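Local coordinates for prephenate dehydratase:Amino acid-binding ACT (Brucella abortus, PDB 6VH5), which probably converts prephenate into phenylpyruvate, with loss of water and carbon dioxide, for phenylalanine biosynthesis, and binds phenylalanine through its ACT domain, at residues Tyr88-Ala93 with Arg289-Tyr294; Met95-Glu100 with Val197-Asn202; Gln108-Pro113 with Tyr177-Leu182; Val123-His128 with Gly148-Ala153; Ala206-Asn211 with Glu266-Glu271. One frame throughout, in Å; residues are numbered along the deposited sequence.

Contact 1 (Tyr88-Ala93 with Arg289-Tyr294); sequences YLLPLA and RILGVY
P91 and A93 both meet the guanidinium group of R289 at its edge, their carbonyl oxygens lying near its plane, while one face of the group carries L291 CD2, 3.5 Å above the plane and displaced toward the rim. The two edge contacts are unequal. R289 NH1 donates to P91 O at 2.7 Å, fairly straight at 162°, and arrives in the carbonyl plane on a lone pair. R289 NH2 makes a weak bond to A93 O at 3.4 Å. A bend at chi3 (126°) turns the arginine chain so that both terminal nitrogens face the close of helix 86-92.

Beside this polar grip, L90 and L291 reach toward each other tip to tip, L90 CD2 standing 4.0 Å from L291 CD1. P91 adds its CG, 4.3 Å from the same L291 CD1. Within the ACT sheet R289 and L291 rest on V220, and L291 and G292 both face T218 in a classic beta bulge.

The contact is an interdomain joint: the 88-92 end of a helix in the prephenate dehydratase part and residues 289-294 of an ACT strand run at 102° to each other. Carbonyls at the C-terminal end of a helix carry partial negative charge, so the cationic arginine set against them probably makes the joint favourable electrostatically as well as through its leucine packing.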
# COMPACT_ATOMS: atom_id res chain seq x y z
N TYR A 88 4.90 8.15 3.74
CA TYR A 88 4.44 9.49 3.42
C TYR A 88 3.91 10.24 4.64
O TYR A 88 4.23 11.42 4.83
CB TYR A 88 3.36 9.45 2.34
CG TYR A 88 2.77 10.81 2.04
CD1 TYR A 88 3.44 11.70 1.20
CD2 TYR A 88 1.56 11.21 2.60
CE1 TYR A 88 2.92 12.94 0.92
CE2 TYR A 88 1.03 12.47 2.32
CZ TYR A 88 1.72 13.33 1.48
OH TYR A 88 1.21 14.57 1.20
N LEU A 89 3.11 9.56 5.48
CA LEU A 89 2.35 10.25 6.52
C LEU A 89 3.21 10.59 7.73
O LEU A 89 3.12 11.70 8.27
CB LEU A 89 1.18 9.37 6.98
CG LEU A 89 0.13 8.97 5.96
CD1 LEU A 89 -0.71 7.82 6.51
CD2 LEU A 89 -0.74 10.15 5.60
N LEU A 90 4.05 9.66 8.17
CA LEU A 90 4.79 9.83 9.41
C LEU A 90 5.84 10.95 9.31
O LEU A 90 5.98 11.72 10.27
CB LEU A 90 5.44 8.51 9.81
CG LEU A 90 6.05 8.49 11.21
CD1 LEU A 90 5.06 8.97 12.26
CD2 LEU A 90 6.55 7.10 11.53
N PRO A 91 6.60 11.08 8.21
CA PRO A 91 7.51 12.23 8.11
C PRO A 91 6.80 13.58 8.11
O PRO A 91 7.38 14.56 8.58
CB PRO A 91 8.23 11.98 6.78
CG PRO A 91 8.26 10.51 6.66
CD PRO A 91 6.87 10.10 7.14
N LEU A 92 5.56 13.67 7.61
CA LEU A 92 4.87 14.96 7.62
C LEU A 92 4.19 15.23 8.94
O LEU A 92 4.01 16.40 9.31
CB LEU A 92 3.83 15.03 6.50
CG LEU A 92 4.34 14.97 5.07
CD1 LEU A 92 3.20 15.12 4.08
CD2 LEU A 92 5.38 16.06 4.87
N ALA A 93 3.82 14.19 9.67
CA ALA A 93 3.32 14.41 11.01
C ALA A 93 4.51 14.64 11.92
O ALA A 93 5.66 14.34 11.58
CB ALA A 93 2.49 13.22 11.48
N ARG A 289 16.62 11.60 9.81
CA ARG A 289 15.62 11.84 10.84
C ARG A 289 15.26 10.51 11.49
O ARG A 289 14.77 9.60 10.81
CB ARG A 289 14.38 12.49 10.24
CG ARG A 289 13.71 13.52 11.09
CD ARG A 289 12.45 14.00 10.41
NE ARG A 289 11.27 13.88 11.26
CZ ARG A 289 10.03 14.14 10.84
NH1 ARG A 289 9.84 14.53 9.58
NH2 ARG A 289 9.00 14.02 11.67
N ILE A 290 15.45 10.41 12.80
CA ILE A 290 15.03 9.23 13.54
C ILE A 290 13.55 9.36 13.88
O ILE A 290 13.15 10.30 14.57
CB ILE A 290 15.88 9.02 14.80
CG1 ILE A 290 17.31 8.63 14.42
CG2 ILE A 290 15.24 7.96 15.68
CD1 ILE A 290 18.20 8.35 15.60
N LEU A 291 12.74 8.42 13.39
CA LEU A 291 11.30 8.48 13.61
C LEU A 291 10.83 7.68 14.82
O LEU A 291 9.70 7.89 15.28
CB LEU A 291 10.56 8.00 12.36
CG LEU A 291 10.79 8.87 11.13
CD1 LEU A 291 10.02 8.31 9.93
CD2 LEU A 291 10.34 10.30 11.44
N GLY A 292 11.69 6.83 15.38
CA GLY A 292 11.32 6.11 16.58
C GLY A 292 12.35 5.12 17.07
O GLY A 292 13.17 4.59 16.30
N VAL A 293 12.33 4.87 18.38
CA VAL A 293 13.22 3.92 19.05
C VAL A 293 12.37 3.14 20.04
O VAL A 293 11.93 3.69 21.06
CB VAL A 293 14.37 4.62 19.79
CG1 VAL A 293 15.25 3.59 20.47
CG2 VAL A 293 15.16 5.52 18.85
N TYR A 294 12.09 1.87 19.72
CA TYR A 294 11.03 1.15 20.40
C TYR A 294 11.37 -0.33 20.58
O TYR A 294 12.20 -0.89 19.85
CB TYR A 294 9.70 1.32 19.65
CG TYR A 294 9.75 1.06 18.15
CD1 TYR A 294 9.23 -0.12 17.62
CD2 TYR A 294 10.27 2.00 17.27
CE1 TYR A 294 9.25 -0.36 16.25
CE2 TYR A 294 10.30 1.76 15.90
CZ TYR A 294 9.78 0.59 15.40
OH TYR A 294 9.80 0.35 14.04

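Contact 2 (Met95-Glu100 with Val197-Asn202); sequences MHIVGE and VVLSKN
I97 lies between L199 and V197 at the apolar centre of this strand pair. Its CG1 runs side by side with the L199 branch, 3.8 Å from L199 CD2, while CG2, placed opposite the backbone N, comes within 3.9 Å of V197 CB. V98 and V198 cross at about a right angle, V98 CG2 being 4.0 Å from V198 CG1, and V98 CG1 also touches S200 CB. L90 of helix 86-92 packs on I97, and F60 of helix 56-64 packs on both M95 and L199.

Strands 96-104 and 193-200 run antiparallel at one side of a mixed five-stranded sheet, whose strand order is that of a lobe of the type II periplasmic-binding-protein fold; strand 96-104 is outermost within this chain. I97 and L199 form a non-hydrogen-bonded pair, H96 and S200 a hydrogen-bonded one. V198 is gripped through both its backbone polar atoms: V98 N donates to V198 O at 2.8 Å, and V198 N donates to G99 O at 2.7 Å. T194, predicted to be essential for activity, lies along the same strand, its side chain about 9 Å from that of V197.

At the other end of the pair from H96, beside V197, E100 forms salt bridges with R195 and R300. Toward the H96 end, H96 N donates to S200 O at 2.8 Å, and the same oxygen sits at the edge of the H96 ring, in its plane. S200 OG donates to N202 O at 3.0 Å within the turn that follows the strand. K201 turns outward to a salt bridge with E64.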
# COMPACT_ATOMS: atom_id res chain seq x y z
N MET A 95 5.15 12.95 14.67
CA MET A 95 4.78 11.80 15.48
C MET A 95 5.90 10.79 15.48
O MET A 95 6.82 10.84 14.66
CB MET A 95 3.46 11.18 15.04
CG MET A 95 2.29 12.04 15.44
SD MET A 95 0.72 11.28 15.11
CE MET A 95 0.04 12.45 13.92
N HIS A 96 5.82 9.88 16.44
CA HIS A 96 6.88 8.94 16.71
C HIS A 96 6.32 7.54 16.85
O HIS A 96 5.16 7.35 17.22
CB HIS A 96 7.61 9.35 18.00
CG HIS A 96 8.14 10.75 17.97
ND1 HIS A 96 9.48 11.04 17.77
CD2 HIS A 96 7.52 11.94 18.12
CE1 HIS A 96 9.64 12.35 17.79
NE2 HIS A 96 8.47 12.92 18.01
N ILE A 97 7.16 6.57 16.54
CA ILE A 97 6.82 5.17 16.75
C ILE A 97 7.29 4.79 18.15
O ILE A 97 8.47 4.94 18.48
CB ILE A 97 7.49 4.30 15.68
CG1 ILE A 97 7.15 4.87 14.30
CG2 ILE A 97 7.03 2.86 15.82
CD1 ILE A 97 7.92 4.24 13.17
N VAL A 98 6.37 4.31 18.97
CA VAL A 98 6.67 3.91 20.34
C VAL A 98 6.36 2.44 20.58
O VAL A 98 6.34 1.99 21.72
CB VAL A 98 5.93 4.80 21.35
CG1 VAL A 98 6.46 6.23 21.29
CG2 VAL A 98 4.46 4.78 21.06
N GLY A 99 6.14 1.68 19.51
CA GLY A 99 5.85 0.27 19.61
C GLY A 99 5.46 -0.34 18.27
O GLY A 99 5.15 0.38 17.31
N GLU A 100 5.48 -1.67 18.21
CA GLU A 100 5.04 -2.40 17.04
C GLU A 100 4.22 -3.59 17.51
O GLU A 100 4.24 -3.96 18.69
CB GLU A 100 6.23 -2.86 16.16
CG GLU A 100 7.15 -3.93 16.77
CD GLU A 100 8.21 -4.47 15.79
OE1 GLU A 100 8.26 -4.03 14.61
OE2 GLU A 100 9.00 -5.36 16.20
N VAL A 197 2.41 -0.41 13.71
CA VAL A 197 3.27 0.46 14.50
C VAL A 197 2.37 1.32 15.38
O VAL A 197 1.28 1.73 14.96
CB VAL A 197 4.18 1.36 13.64
CG1 VAL A 197 5.31 0.53 13.02
CG2 VAL A 197 3.36 2.06 12.57
N VAL A 198 2.81 1.56 16.61
CA VAL A 198 2.09 2.39 17.57
C VAL A 198 2.66 3.80 17.49
O VAL A 198 3.86 4.00 17.68
CB VAL A 198 2.23 1.81 18.98
CG1 VAL A 198 1.32 2.53 19.96
CG2 VAL A 198 1.95 0.31 18.95
N LEU A 199 1.80 4.79 17.23
CA LEU A 199 2.24 6.16 17.01
C LEU A 199 1.88 7.04 18.20
O LEU A 199 0.91 6.80 18.91
CB LEU A 199 1.63 6.75 15.74
CG LEU A 199 1.94 5.95 14.47
CD1 LEU A 199 1.48 6.72 13.25
CD2 LEU A 199 3.41 5.55 14.35
N SER A 200 2.69 8.08 18.40
CA SER A 200 2.49 9.03 19.49
C SER A 200 2.88 10.42 19.03
O SER A 200 3.77 10.59 18.19
CB SER A 200 3.32 8.64 20.72
OG SER A 200 3.32 9.67 21.69
N LYS A 201 2.25 11.43 19.65
CA LYS A 201 2.55 12.82 19.34
C LYS A 201 3.84 13.27 20.01
O LYS A 201 4.51 14.18 19.50
CB LYS A 201 1.37 13.70 19.79
CG LYS A 201 1.58 15.22 19.67
CD LYS A 201 0.52 15.98 20.47
CE LYS A 201 0.42 17.46 20.10
NZ LYS A 201 -0.32 17.66 18.82
N ASN A 202 4.20 12.64 21.12
CA ASN A 202 5.35 13.00 21.92
C ASN A 202 6.41 11.91 21.83
O ASN A 202 6.09 10.72 21.80
CB ASN A 202 4.95 13.23 23.37
CG ASN A 202 4.07 14.44 23.53
OD1 ASN A 202 2.91 14.32 23.91
ND2 ASN A 202 4.60 15.62 23.19

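Contact 3 (Gln108-Pro113 with Tyr177-Leu182); sequences QLMVLP and YGLDIL
M110 and V111 face the strand 180-183 across an antiparallel backbone pairing that carries three hydrogen bonds. V111 and D180 form the hydrogen-bonded pair: V111 N donates to D180 O at 2.7 Å, and D180 N returns the bond to V111 O at 2.8 Å. L182 N reaches L109 O at 2.8 Å. Between them M110 and I181 make the non-hydrogen-bonded pair, where M110 CA comes within 3.0 Å of D180 O in a CA-H...O contact.

The apolar contacts lie on both faces. M110 crosses L179 at about a right angle, its SD 3.8 Å from L179 CD1; chi1 of 48° sets the methionine CG between backbone N and carbonyl carbon, from where the chain runs to this methyl. On the same face Q108 CB lies against I181 CD1, and helices 150-160 and 171-176 cover that side through A154 and A174. On the other face V111 CG1 meets L182 CD2.

Close van der Waals contacts gather near P113, with D180 OD2 3.2 Å from P113 CA and P113 CG 3.3 Å from G178 O. Of the polar bonds, D180 OD2 accepts from G114 N there, and at the far end Q108 OE1 accepts from N185 N.

Strand 108-111 thus lies between strands 165-169 and 180-183, against the direction of both, an order consistent with the second lobe of a type II periplasmic-binding-protein fold.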
# COMPACT_ATOMS: atom_id res chain seq x y z
N GLN A 108 -13.46 -15.74 10.54
CA GLN A 108 -14.44 -16.62 11.15
C GLN A 108 -15.76 -16.51 10.39
O GLN A 108 -16.22 -15.40 10.10
CB GLN A 108 -14.64 -16.28 12.63
CG GLN A 108 -13.35 -15.92 13.36
CD GLN A 108 -12.40 -17.10 13.50
OE1 GLN A 108 -12.77 -18.24 13.24
NE2 GLN A 108 -11.17 -16.82 13.90
N LEU A 109 -16.36 -17.66 10.08
CA LEU A 109 -17.68 -17.70 9.46
C LEU A 109 -18.70 -17.62 10.58
O LEU A 109 -18.80 -18.52 11.42
CB LEU A 109 -17.84 -18.98 8.63
CG LEU A 109 -19.22 -19.33 8.06
CD1 LEU A 109 -19.68 -18.34 6.99
CD2 LEU A 109 -19.18 -20.74 7.48
N MET A 110 -19.44 -16.52 10.62
CA MET A 110 -20.34 -16.25 11.73
C MET A 110 -21.76 -16.04 11.21
O MET A 110 -21.97 -15.52 10.12
CB MET A 110 -19.89 -15.03 12.54
CG MET A 110 -19.56 -13.83 11.70
SD MET A 110 -18.80 -12.52 12.67
CE MET A 110 -17.17 -13.21 13.00
N VAL A 111 -22.72 -16.44 12.03
CA VAL A 111 -24.13 -16.41 11.68
C VAL A 111 -24.94 -15.99 12.90
O VAL A 111 -24.42 -15.86 14.01
CB VAL A 111 -24.63 -17.78 11.17
CG1 VAL A 111 -23.95 -18.14 9.84
CG2 VAL A 111 -24.37 -18.86 12.21
N LEU A 112 -26.23 -15.77 12.68
CA LEU A 112 -27.10 -15.42 13.79
C LEU A 112 -27.19 -16.61 14.76
O LEU A 112 -27.00 -17.76 14.36
CB LEU A 112 -28.49 -15.04 13.30
CG LEU A 112 -28.58 -13.77 12.45
CD1 LEU A 112 -29.92 -13.76 11.71
CD2 LEU A 112 -28.41 -12.52 13.31
N PRO A 113 -27.44 -16.34 16.04
CA PRO A 113 -27.43 -17.42 17.04
C PRO A 113 -28.41 -18.53 16.70
O PRO A 113 -29.58 -18.28 16.36
CB PRO A 113 -27.81 -16.70 18.34
CG PRO A 113 -27.37 -15.27 18.12
CD PRO A 113 -27.62 -15.01 16.66
N TYR A 177 -21.02 -8.44 18.35
CA TYR A 177 -22.36 -8.44 17.78
C TYR A 177 -23.18 -9.67 18.16
O TYR A 177 -24.26 -9.88 17.60
CB TYR A 177 -22.27 -8.30 16.25
CG TYR A 177 -21.73 -6.95 15.86
CD1 TYR A 177 -22.54 -5.82 15.93
CD2 TYR A 177 -20.42 -6.80 15.45
CE1 TYR A 177 -22.05 -4.57 15.59
CE2 TYR A 177 -19.92 -5.55 15.11
CZ TYR A 177 -20.75 -4.44 15.18
OH TYR A 177 -20.28 -3.20 14.84
N GLY A 178 -22.72 -10.45 19.13
CA GLY A 178 -23.48 -11.60 19.61
C GLY A 178 -23.78 -12.62 18.54
O GLY A 178 -24.89 -13.16 18.50
N LEU A 179 -22.82 -12.89 17.66
CA LEU A 179 -23.00 -13.83 16.56
C LEU A 179 -22.34 -15.17 16.88
O LEU A 179 -21.35 -15.24 17.61
CB LEU A 179 -22.42 -13.27 15.26
CG LEU A 179 -23.07 -12.02 14.67
CD1 LEU A 179 -22.42 -11.64 13.33
CD2 LEU A 179 -24.59 -12.18 14.52
N ASP A 180 -22.93 -16.23 16.34
CA ASP A 180 -22.39 -17.58 16.46
C ASP A 180 -21.31 -17.80 15.42
O ASP A 180 -21.49 -17.45 14.25
CB ASP A 180 -23.48 -18.63 16.27
CG ASP A 180 -24.20 -18.97 17.55
OD1 ASP A 180 -23.72 -18.55 18.62
OD2 ASP A 180 -25.22 -19.69 17.48
N ILE A 181 -20.20 -18.40 15.83
CA ILE A 181 -19.14 -18.79 14.90
C ILE A 181 -19.43 -20.22 14.46
O ILE A 181 -19.29 -21.16 15.24
CB ILE A 181 -17.75 -18.66 15.51
CG1 ILE A 181 -17.44 -17.18 15.74
CG2 ILE A 181 -16.70 -19.31 14.60
CD1 ILE A 181 -16.05 -16.91 16.24
N LEU A 182 -19.86 -20.37 13.21
CA LEU A 182 -20.19 -21.68 12.68
C LEU A 182 -18.93 -22.48 12.38
O LEU A 182 -18.86 -23.68 12.68
CB LEU A 182 -21.03 -21.51 11.42
CG LEU A 182 -21.79 -22.68 10.83
CD1 LEU A 182 -22.58 -23.43 11.90
CD2 LEU A 182 -22.70 -22.11 9.77

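Contact 4 (Val123-His128 with Gly148-Ala153); sequences VHSHIH and GDTAGA
With chi1 at -177°, H126 swings its ring away from its own backbone N and lays one edge against G148, so that H126 CD2 lies 3.3 Å from G148 O, near the ring plane. T150, at chi1 -73°, holds OG1 beside its own backbone N, where it touches H126 CB at 3.4 Å. S125 OG is 3.7 Å from T150 OG1, but its hydrogen bond goes to L168 O.

No hydrogen bond crosses the contact; the polar work is done by each helix start on its own side. H126 is the N-cap of helix 127-130, its ND1 accepting from H128 N at 3.0 Å, with the donor tilted out of the ring plane. D149 is the N-cap of helix 150-160, and its OD1 accepts from G152 N at 3.2 Å. Farther along, A153 CB presses on H124 O at 3.3 Å.

Strands 122-125 and 143-146 run parallel, and each ends just before one of these two helix starts, as is usual in alternating strand-helix folds. Helix 150-160 therefore begins beside the end of strand 122-125, with A153 also on A167 of strand 165-169 and T150 against A129 of helix 127-130.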
# COMPACT_ATOMS: atom_id res chain seq x y z
N VAL A 123 -22.76 -15.07 1.78
CA VAL A 123 -21.66 -14.76 2.67
C VAL A 123 -21.23 -13.33 2.37
O VAL A 123 -20.97 -12.99 1.21
CB VAL A 123 -20.49 -15.75 2.49
CG1 VAL A 123 -19.34 -15.36 3.37
CG2 VAL A 123 -20.96 -17.17 2.79
N HIS A 124 -21.21 -12.49 3.40
CA HIS A 124 -20.95 -11.07 3.26
C HIS A 124 -19.61 -10.70 3.89
O HIS A 124 -19.32 -11.09 5.03
CB HIS A 124 -22.06 -10.25 3.92
CG HIS A 124 -23.40 -10.49 3.31
ND1 HIS A 124 -24.05 -9.55 2.55
CD2 HIS A 124 -24.20 -11.58 3.34
CE1 HIS A 124 -25.21 -10.04 2.14
NE2 HIS A 124 -25.32 -11.27 2.60
N SER A 125 -18.80 -9.94 3.16
CA SER A 125 -17.49 -9.52 3.65
C SER A 125 -16.92 -8.48 2.70
O SER A 125 -17.51 -8.18 1.65
CB SER A 125 -16.55 -10.73 3.77
OG SER A 125 -15.52 -10.49 4.70
N HIS A 126 -15.75 -7.95 3.06
CA HIS A 126 -15.03 -7.06 2.17
C HIS A 126 -14.53 -7.84 0.96
O HIS A 126 -14.10 -8.99 1.09
CB HIS A 126 -13.85 -6.43 2.92
CG HIS A 126 -13.07 -5.44 2.10
ND1 HIS A 126 -12.05 -5.82 1.26
CD2 HIS A 126 -13.16 -4.09 2.01
CE1 HIS A 126 -11.55 -4.75 0.67
NE2 HIS A 126 -12.20 -3.69 1.11
N ILE A 127 -14.57 -7.21 -0.22
CA ILE A 127 -14.30 -7.93 -1.46
C ILE A 127 -12.94 -8.61 -1.43
O ILE A 127 -12.78 -9.70 -1.99
CB ILE A 127 -14.44 -6.97 -2.67
CG1 ILE A 127 -14.19 -7.72 -3.98
CG2 ILE A 127 -13.49 -5.77 -2.52
CD1 ILE A 127 -14.64 -6.96 -5.22
N HIS A 128 -11.96 -8.01 -0.76
CA HIS A 128 -10.65 -8.63 -0.62
C HIS A 128 -10.71 -9.83 0.32
O HIS A 128 -9.96 -10.80 0.13
CB HIS A 128 -9.63 -7.59 -0.15
CG HIS A 128 -8.21 -8.08 -0.11
ND1 HIS A 128 -7.44 -8.21 -1.25
CD2 HIS A 128 -7.42 -8.44 0.92
CE1 HIS A 128 -6.24 -8.65 -0.92
NE2 HIS A 128 -6.20 -8.80 0.39
N GLY A 148 -18.80 -3.14 2.49
CA GLY A 148 -17.77 -2.11 2.55
C GLY A 148 -16.63 -2.43 3.50
O GLY A 148 -15.47 -2.11 3.22
N ASP A 149 -16.93 -3.08 4.62
CA ASP A 149 -15.97 -3.32 5.68
C ASP A 149 -16.24 -4.70 6.27
O ASP A 149 -17.39 -5.14 6.32
CB ASP A 149 -16.06 -2.22 6.76
CG ASP A 149 -15.06 -2.40 7.90
OD1 ASP A 149 -15.16 -3.41 8.64
OD2 ASP A 149 -14.18 -1.51 8.09
N THR A 150 -15.18 -5.40 6.66
CA THR A 150 -15.34 -6.76 7.17
C THR A 150 -16.12 -6.78 8.49
O THR A 150 -17.12 -7.49 8.61
CB THR A 150 -13.97 -7.40 7.33
OG1 THR A 150 -13.45 -7.72 6.03
CG2 THR A 150 -14.08 -8.66 8.13
N ALA A 151 -15.69 -6.00 9.48
CA ALA A 151 -16.45 -5.89 10.72
C ALA A 151 -17.86 -5.37 10.47
O ALA A 151 -18.80 -5.75 11.18
CB ALA A 151 -15.72 -4.98 11.71
N GLY A 152 -18.03 -4.51 9.46
CA GLY A 152 -19.35 -4.05 9.10
C GLY A 152 -20.27 -5.17 8.65
O GLY A 152 -21.46 -5.15 8.94
N ALA A 153 -19.71 -6.17 7.97
CA ALA A 153 -20.50 -7.32 7.55
C ALA A 153 -21.09 -8.05 8.75
O ALA A 153 -22.25 -8.48 8.72
CB ALA A 153 -19.65 -8.27 6.71

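Contact 5 (Ala206-Asn211 with Glu266-Glu271); sequences AARPEN and EGHPEE
H268 is the tightly packed part of the contact, held between R208 on one face of its ring and P269 on the other. R208 CA stands 3.6 Å from the ring centroid, 19° off the normal, in a CH-pi contact. P269 CD, from its own segment, lies over the opposite face. The edges are used as well: NE2 donates to A206 O at 2.9 Å in the ring plane, and ND1 accepts from E270 N at 3.0 Å, nearly straight at 170°. Both nitrogens are thus satisfied and a turn of the ring would break both bonds; this pattern is consistent with a neutral imidazole carrying its proton on NE2. P209 completes the close side, its CD 3.6 Å from H268 CB and its CG 3.4 Å from E271 OE2.

The solvent side is looser and belongs to charged chains. R208 bends at chi3 (69°) and brings NH1 to E270 OE1 in a salt bridge, with guanidinium and carboxylate planes far from parallel. At 2.5 Å the pair is modelled very short, so its exact length is doubtful. E271 is tied back to its own turn: OE2 accepts from H268 N at 3.1 Å, from above the carboxylate plane.

H268 to E271 form a type I beta turn, and E271 takes the N-cap position of helix 272-283. This is the connection from third strand to second helix in the beta-alpha-beta-beta-alpha-beta ACT fold, here covered by the linker that leaves the dehydratase part.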
# COMPACT_ATOMS: atom_id res chain seq x y z
N ALA A 206 12.83 3.94 23.91
CA ALA A 206 13.06 2.84 24.82
C ALA A 206 14.47 2.94 25.36
O ALA A 206 15.37 3.49 24.73
CB ALA A 206 12.85 1.50 24.11
N ALA A 207 14.66 2.43 26.58
CA ALA A 207 15.98 2.48 27.19
C ALA A 207 16.95 1.57 26.45
O ALA A 207 16.56 0.54 25.89
CB ALA A 207 15.92 2.10 28.67
N ARG A 208 18.23 1.96 26.44
CA ARG A 208 19.27 1.20 25.77
C ARG A 208 19.37 -0.21 26.36
O ARG A 208 19.46 -0.36 27.58
CB ARG A 208 20.61 1.93 25.89
CG ARG A 208 21.80 1.18 25.27
CD ARG A 208 23.02 2.07 25.35
NE ARG A 208 23.50 2.29 26.71
CZ ARG A 208 23.32 3.43 27.37
NH1 ARG A 208 22.68 4.43 26.78
NH2 ARG A 208 23.79 3.57 28.60
N PRO A 209 19.40 -1.24 25.52
CA PRO A 209 19.44 -2.62 26.04
C PRO A 209 20.73 -2.96 26.78
O PRO A 209 21.83 -2.57 26.37
CB PRO A 209 19.30 -3.47 24.77
CG PRO A 209 19.84 -2.61 23.70
CD PRO A 209 19.39 -1.22 24.05
N GLU A 210 20.58 -3.66 27.90
CA GLU A 210 21.69 -4.19 28.68
C GLU A 210 21.82 -5.71 28.61
O GLU A 210 22.93 -6.22 28.75
CB GLU A 210 21.55 -3.78 30.15
CG GLU A 210 21.20 -2.32 30.35
CD GLU A 210 22.27 -1.57 31.11
OE1 GLU A 210 21.95 -0.52 31.72
OE2 GLU A 210 23.42 -2.04 31.12
N ASN A 211 20.73 -6.43 28.39
CA ASN A 211 20.74 -7.89 28.36
C ASN A 211 20.07 -8.42 27.10
O ASN A 211 19.16 -9.24 27.16
CB ASN A 211 20.06 -8.45 29.61
N GLU A 266 17.81 -3.08 13.80
CA GLU A 266 17.77 -3.67 15.14
C GLU A 266 18.97 -3.13 15.91
O GLU A 266 20.11 -3.53 15.68
CB GLU A 266 17.76 -5.20 15.04
CG GLU A 266 16.51 -5.70 14.30
CD GLU A 266 16.43 -7.21 14.14
OE1 GLU A 266 17.48 -7.88 13.96
OE2 GLU A 266 15.30 -7.73 14.20
N GLY A 267 18.71 -2.19 16.79
CA GLY A 267 19.73 -1.51 17.55
C GLY A 267 19.18 -0.23 18.15
O GLY A 267 18.13 0.28 17.75
N HIS A 268 19.90 0.27 19.15
CA HIS A 268 19.65 1.49 19.88
C HIS A 268 20.70 2.54 19.54
O HIS A 268 21.88 2.21 19.42
CB HIS A 268 19.66 1.22 21.38
CG HIS A 268 19.14 2.36 22.20
ND1 HIS A 268 19.86 3.52 22.40
CD2 HIS A 268 17.97 2.52 22.86
CE1 HIS A 268 19.15 4.34 23.16
NE2 HIS A 268 18.00 3.76 23.45
N PRO A 269 20.31 3.81 19.36
CA PRO A 269 21.28 4.83 18.91
C PRO A 269 22.46 5.06 19.86
O PRO A 269 23.47 5.62 19.43
CB PRO A 269 20.42 6.10 18.80
CG PRO A 269 19.04 5.60 18.58
CD PRO A 269 18.93 4.34 19.40
N GLU A 270 22.34 4.67 21.13
CA GLU A 270 23.43 4.82 22.08
C GLU A 270 24.40 3.63 22.09
O GLU A 270 25.48 3.74 22.70
CB GLU A 270 22.85 5.06 23.47
CG GLU A 270 22.62 6.55 23.74
CD GLU A 270 21.44 6.82 24.64
OE1 GLU A 270 21.23 6.07 25.62
OE2 GLU A 270 20.71 7.79 24.35
N GLU A 271 24.07 2.52 21.45
CA GLU A 271 25.05 1.45 21.31
C GLU A 271 26.16 1.91 20.39
O GLU A 271 25.91 2.50 19.34
CB GLU A 271 24.41 0.17 20.74
CG GLU A 271 23.60 -0.62 21.76
CD GLU A 271 22.81 -1.76 21.13
OE1 GLU A 271 23.41 -2.81 20.81
OE2 GLU A 271 21.59 -1.59 20.95

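Contacts 1 and 2 adjoin, with centres 8 Å apart, and a probable hydrogen bond of 3.1 Å from I97 N to L291 O ties the dehydratase sheet to the ACT sheet. Contact 5 continues this junction: A206 N lies 3.0 Å from V293 O, and the centre of contact 5 is about 18 Å from that of contact 1. Contacts 3 and 4, with centres 14 Å apart, share the second dehydratase sheet on the opposite side of the chain's centre from the other three. T194, predicted to be essential, lies about 11 Å from T150 of contact 4 between side chains and on the same strand as contact 2, while bound phenylalanine lies about 12 Å from the E100 side chain.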